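Local coordinates for periplasmic binding protein (Veillonella parvula, PDB 4MO9) that probably binds an iron-siderophore complex or similar solute outside the cell membrane and hands it over to an ABC importer, at residues P90-A93 against K94-V97; E162-G165 against K166-K170. One frame throughout, in Å; residues are numbered along the deposited sequence.

Contact 1 of 2, residues P90-A93 against K94-V97; sequences PELA and KIPV
Lys-94 and Ile-95 carry the chain on from the 3-10 turn of residues 90-93. The turn's own bond, from Ala-93 N to Pro-90 O, is followed by a second of the same span: Lys-94 N donates to Glu-91 O at 3.1 Å, with 152° at the hydrogen. The donor sits well above the plane of that carbonyl rather than on a lone pair, as the tight winding dictates. Pro-90, with no N-H to give, suits the first position of such a turn. CB of Lys-94 also lies 3.5 Å from Glu-91 O, and from there the chain runs extended toward its ammonium group. The opposite charges may attract weakly, but NZ of Lys-94 stays 6.0 Å from Glu-91 OE2 and forms no salt bridge.

Ile-95 brings the apolar half. CG1, anti to the carbonyl carbon (chi1 -59°), passes 3.6 Å from Glu-91 O and carries CD1 beside Leu-92, whose CD2 is 4.2 Å away; the two branched chains run side by side in the same direction. With alanine in place of Ile-95, CG1, CG2 and CD1 go, which would probably leave Leu-92 CD2 without this apolar neighbour and open a gap beside it. One water donates to both Leu-92 O (2.8 Å) and Ile-95 O, bridging two carbonyls that cannot bond to each other.

The stretch belongs to the connection between helices 79-88 and 108-112. Leu-92 and Ala-93 lean back on Phe-85 and Trp-82 of helix 79-88, while Ile-95 meets Met-70, which follows strand 67-69.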
ATOM      1  N   PRO A  90      19.679 -11.821  -0.601  1.00 42.15           N
ATOM      2  CA  PRO A  90      19.344 -13.242  -0.793  1.00 43.34           C
ATOM      3  C   PRO A  90      18.989 -13.989   0.491  1.00 43.99           C
ATOM      4  O   PRO A  90      18.326 -15.026   0.426  1.00 45.05           O
ATOM      5  CB  PRO A  90      20.615 -13.832  -1.426  1.00 47.15           C
ATOM      6  CG  PRO A  90      21.707 -12.824  -1.148  1.00 49.41           C
ATOM      7  CD  PRO A  90      21.017 -11.490  -1.121  1.00 46.48           C
ATOM      8  N   GLU A  91      19.402 -13.465   1.639  1.00 43.59           N
ATOM      9  CA  GLU A  91      19.112 -14.129   2.905  1.00 48.07           C
ATOM     10  C   GLU A  91      17.617 -14.182   3.192  1.00 42.18           C
ATOM     11  O   GLU A  91      17.171 -14.971   4.024  1.00 39.23           O
ATOM     12  CB  GLU A  91      19.831 -13.428   4.055  1.00 54.35           C
ATOM     13  CG  GLU A  91      21.340 -13.519   4.000  1.00 66.29           C
ATOM     14  CD  GLU A  91      21.994 -12.642   5.046  1.00 76.21           C
ATOM     15  OE1 GLU A  91      21.939 -11.400   4.895  1.00 78.43           O
ATOM     16  OE2 GLU A  91      22.548 -13.195   6.024  1.00 80.92           O
ATOM     17  N   LEU A  92      16.847 -13.337   2.513  1.00 39.13           N
ATOM     18  CA  LEU A  92      15.401 -13.305   2.720  1.00 39.34           C
ATOM     19  C   LEU A  92      14.759 -14.631   2.315  1.00 41.01           C
ATOM     20  O   LEU A  92      13.780 -15.073   2.928  1.00 40.74           O
ATOM     21  CB  LEU A  92      14.762 -12.157   1.925  1.00 36.76           C
ATOM     22  CG  LEU A  92      14.968 -10.726   2.421  1.00 38.67           C
ATOM     23  CD1 LEU A  92      14.272  -9.742   1.486  1.00 37.50           C
ATOM     24  CD2 LEU A  92      14.438 -10.562   3.851  1.00 37.91           C
ATOM     25  N   ALA A  93      15.324 -15.262   1.285  1.00 43.02           N
ATOM     26  CA  ALA A  93      14.781 -16.508   0.747  1.00 42.38           C
ATOM     27  C   ALA A  93      15.221 -17.726   1.561  1.00 45.09           C
ATOM     28  O   ALA A  93      14.808 -18.857   1.271  1.00 46.33           O
ATOM     29  CB  ALA A  93      15.177 -16.666  -0.716  1.00 40.67           C
ATOM     30  N   LYS A  94      16.056 -17.491   2.574  1.00 43.00           N
ATOM     31  CA  LYS A  94      16.535 -18.560   3.454  1.00 45.33           C
ATOM     32  C   LYS A  94      15.755 -18.628   4.771  1.00 45.61           C
ATOM     33  O   LYS A  94      15.910 -19.577   5.535  1.00 47.94           O
ATOM     34  CB  LYS A  94      18.020 -18.364   3.780  1.00 50.57           C
ATOM     35  CG  LYS A  94      18.986 -18.458   2.609  1.00 57.53           C
ATOM     36  CD  LYS A  94      20.417 -18.367   3.131  1.00 64.54           C
ATOM     37  CE  LYS A  94      21.451 -18.256   2.018  1.00 70.79           C
ATOM     38  NZ  LYS A  94      22.821 -18.046   2.587  1.00 74.05           N
ATOM     39  N   ILE A  95      14.937 -17.616   5.047  1.00 42.74           N
ATOM     40  CA  ILE A  95      14.160 -17.584   6.282  1.00 40.87           C
ATOM     41  C   ILE A  95      13.017 -18.598   6.194  1.00 41.31           C
ATOM     42  O   ILE A  95      12.318 -18.654   5.181  1.00 43.07           O
ATOM     43  CB  ILE A  95      13.582 -16.168   6.540  1.00 43.08           C
ATOM     44  CG1 ILE A  95      14.711 -15.129   6.628  1.00 42.54           C
ATOM     45  CG2 ILE A  95      12.734 -16.148   7.810  1.00 40.64           C
ATOM     46  CD1 ILE A  95      14.210 -13.676   6.594  1.00 40.01           C
ATOM     47  N   PRO A  96      12.830 -19.412   7.249  1.00 42.13           N
ATOM     48  CA  PRO A  96      11.724 -20.379   7.277  1.00 43.16           C
ATOM     49  C   PRO A  96      10.397 -19.730   6.888  1.00 40.14           C
ATOM     50  O   PRO A  96      10.103 -18.619   7.340  1.00 40.84           O
ATOM     51  CB  PRO A  96      11.698 -20.823   8.743  1.00 44.10           C
ATOM     52  CG  PRO A  96      13.140 -20.737   9.162  1.00 44.05           C
ATOM     53  CD  PRO A  96      13.685 -19.519   8.448  1.00 42.01           C
ATOM     54  N   VAL A  97       9.624 -20.406   6.045  1.00 37.54           N
ATOM     55  CA  VAL A  97       8.362 -19.872   5.541  1.00 39.54           C
ATOM     56  C   VAL A  97       7.211 -20.215   6.491  1.00 38.77           C
ATOM     57  O   VAL A  97       7.185 -21.320   7.045  1.00 40.33           O
ATOM     58  CB  VAL A  97       8.081 -20.431   4.127  1.00 43.99           C
ATOM     59  CG1 VAL A  97       6.674 -20.094   3.664  1.00 43.71           C
ATOM     60  CG2 VAL A  97       9.104 -19.893   3.131  1.00 43.16           C
TER
HETATM   61  O   HOH W   1      12.048 -17.216   2.929  1.00 47.08           O

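Contact 2 of 2, residues E162-G165 against K166-K170; sequences EAIG and KALGK
Backbone bonds of the alpha-helical kind join the two halves: Lys-166 N donates to Glu-162 O (2.9 Å), Ala-167 N to Ala-163 O (3.0 Å) and Leu-168 N to Ile-164 O (3.1 Å), the last bent to 140°. Leu-168 N also makes a weak bond to Gly-165 O. That carbonyl's stronger partner is Lys-170 N, at 2.7 Å and 163°.

The bond from Lys-170, with Gly-169 N reaching Lys-166 O, completes a Schellman motif at the end of helix 154-168. Gly-169 has a phi of 69°, which a residue without CB adopts easily. Gly-165 suits its site as well, since a CB would fall only 3.3 Å from Lys-170 O. Lys-170 is in turn the N-cap residue of helix 171-194.

Among apolar groups, Ile-164 and Leu-168 lie side by side one turn apart, CG2 to CD1 at 4.1 Å. Both pack on Ile-55 of helix 52-59, and Ile-164 also touches Thr-54 and Leu-58 there. The small Ala-167 fits close against Phe-120 and Ile-145 of the parallel sheet.

Of the charged groups, Lys-166 takes its CG anti to the backbone N and extends to bond through NZ to Glu-23 O on strand 22-25.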
ATOM      1  N   GLU A 162       5.689   3.980  15.125  1.00 27.07           N
ATOM      2  CA  GLU A 162       6.289   4.134  16.444  1.00 30.47           C
ATOM      3  C   GLU A 162       6.333   2.788  17.185  1.00 29.06           C
ATOM      4  O   GLU A 162       7.355   2.445  17.810  1.00 27.91           O
ATOM      5  CB  GLU A 162       5.507   5.211  17.207  1.00 38.39           C
ATOM      6  CG  GLU A 162       5.705   5.295  18.709  1.00 51.42           C
ATOM      7  CD  GLU A 162       4.656   6.205  19.339  1.00 59.24           C
ATOM      8  OE1 GLU A 162       4.092   5.835  20.390  1.00 55.54           O
ATOM      9  OE2 GLU A 162       4.378   7.280  18.750  1.00 66.50           O
ATOM     10  N   ALA A 163       5.249   2.011  17.089  1.00 28.15           N
ATOM     11  CA  ALA A 163       5.179   0.721  17.788  1.00 28.75           C
ATOM     12  C   ALA A 163       6.191  -0.303  17.236  1.00 29.71           C
ATOM     13  O   ALA A 163       6.853  -1.022  18.010  1.00 30.78           O
ATOM     14  CB  ALA A 163       3.761   0.157  17.747  1.00 29.35           C
ATOM     15  N   ILE A 164       6.307  -0.369  15.912  1.00 26.87           N
ATOM     16  CA  ILE A 164       7.236  -1.295  15.272  1.00 28.20           C
ATOM     17  C   ILE A 164       8.672  -0.891  15.602  1.00 30.54           C
ATOM     18  O   ILE A 164       9.509  -1.744  15.937  1.00 31.32           O
ATOM     19  CB  ILE A 164       7.040  -1.348  13.746  1.00 30.22           C
ATOM     20  CG1 ILE A 164       5.628  -1.839  13.409  1.00 26.82           C
ATOM     21  CG2 ILE A 164       8.088  -2.260  13.108  1.00 28.40           C
ATOM     22  CD1 ILE A 164       5.293  -1.816  11.917  1.00 26.30           C
ATOM     23  N   GLY A 165       8.962   0.406  15.530  1.00 28.35           N
ATOM     24  CA  GLY A 165      10.283   0.891  15.894  1.00 30.36           C
ATOM     25  C   GLY A 165      10.659   0.597  17.339  1.00 31.46           C
ATOM     26  O   GLY A 165      11.788   0.162  17.628  1.00 32.36           O
ATOM     27  N   LYS A 166       9.735   0.838  18.266  1.00 30.34           N
ATOM     28  CA  LYS A 166      10.054   0.636  19.674  1.00 33.08           C
ATOM     29  C   LYS A 166      10.259  -0.855  19.958  1.00 33.53           C
ATOM     30  O   LYS A 166      11.138  -1.235  20.741  1.00 32.82           O
ATOM     31  CB  LYS A 166       8.970   1.234  20.580  1.00 32.98           C
ATOM     32  CG  LYS A 166       9.365   1.259  22.059  1.00 41.78           C
ATOM     33  CD  LYS A 166       8.421   2.131  22.874  1.00 45.36           C
ATOM     34  CE  LYS A 166       8.961   2.342  24.285  1.00 51.10           C
ATOM     35  NZ  LYS A 166       7.991   3.113  25.102  1.00 52.43           N
ATOM     36  N   ALA A 167       9.459  -1.695  19.304  1.00 31.67           N
ATOM     37  CA  ALA A 167       9.595  -3.145  19.442  1.00 31.97           C
ATOM     38  C   ALA A 167      10.982  -3.625  18.999  1.00 34.39           C
ATOM     39  O   ALA A 167      11.556  -4.557  19.587  1.00 35.54           O
ATOM     40  CB  ALA A 167       8.505  -3.847  18.650  1.00 26.79           C
ATOM     41  N   LEU A 168      11.514  -2.973  17.970  1.00 33.17           N
ATOM     42  CA  LEU A 168      12.802  -3.344  17.390  1.00 32.82           C
ATOM     43  C   LEU A 168      13.995  -2.636  18.026  1.00 34.24           C
ATOM     44  O   LEU A 168      15.142  -2.906  17.659  1.00 37.55           O
ATOM     45  CB  LEU A 168      12.784  -3.088  15.874  1.00 32.79           C
ATOM     46  CG  LEU A 168      11.979  -4.105  15.074  1.00 34.34           C
ATOM     47  CD1 LEU A 168      11.861  -3.699  13.602  1.00 33.83           C
ATOM     48  CD2 LEU A 168      12.657  -5.448  15.206  1.00 37.94           C
ATOM     49  N   GLY A 169      13.750  -1.754  18.995  1.00 32.65           N
ATOM     50  CA  GLY A 169      14.825  -0.946  19.547  1.00 33.97           C
ATOM     51  C   GLY A 169      15.364   0.101  18.578  1.00 36.42           C
ATOM     52  O   GLY A 169      16.544   0.456  18.639  1.00 35.88           O
ATOM     53  N   LYS A 170      14.504   0.589  17.681  1.00 36.56           N
ATOM     54  CA  LYS A 170      14.897   1.605  16.710  1.00 34.37           C
ATOM     55  C   LYS A 170      14.001   2.843  16.805  1.00 35.06           C
ATOM     56  O   LYS A 170      13.489   3.327  15.790  1.00 33.72           O
ATOM     57  CB  LYS A 170      14.849   1.034  15.292  1.00 34.33           C
ATOM     58  CG  LYS A 170      15.582  -0.277  15.116  1.00 35.43           C
ATOM     59  CD  LYS A 170      17.042  -0.150  15.482  1.00 40.90           C
ATOM     60  CE  LYS A 170      17.893   0.197  14.295  1.00 48.94           C
ATOM     61  NZ  LYS A 170      19.173  -0.566  14.358  1.00 53.91           N
TER

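How the contacts relate
Contacts 1 and 2 come in series along the chain, each at the end of a helical stretch. Their centres are 22 Å apart and their nearest atoms about 12 Å, so neither touches the other. Contact 2 packs directly on strands 118-122 and 143-147 of the parallel four-stranded sheet, whereas contact 1 meets Met-70 in the loop after strand 67-69, an outer strand of that sheet. The trimethylamine oxide pocket, formed by Trp-45, Ala-48, Ser-73 and Arg-78, includes no residue of either contact. In contact 1, Val-97 touches Thr-72, next in sequence to the pocket residue Ser-73. Contact 2 meets helix 52-59, which begins a few residues after Ala-48.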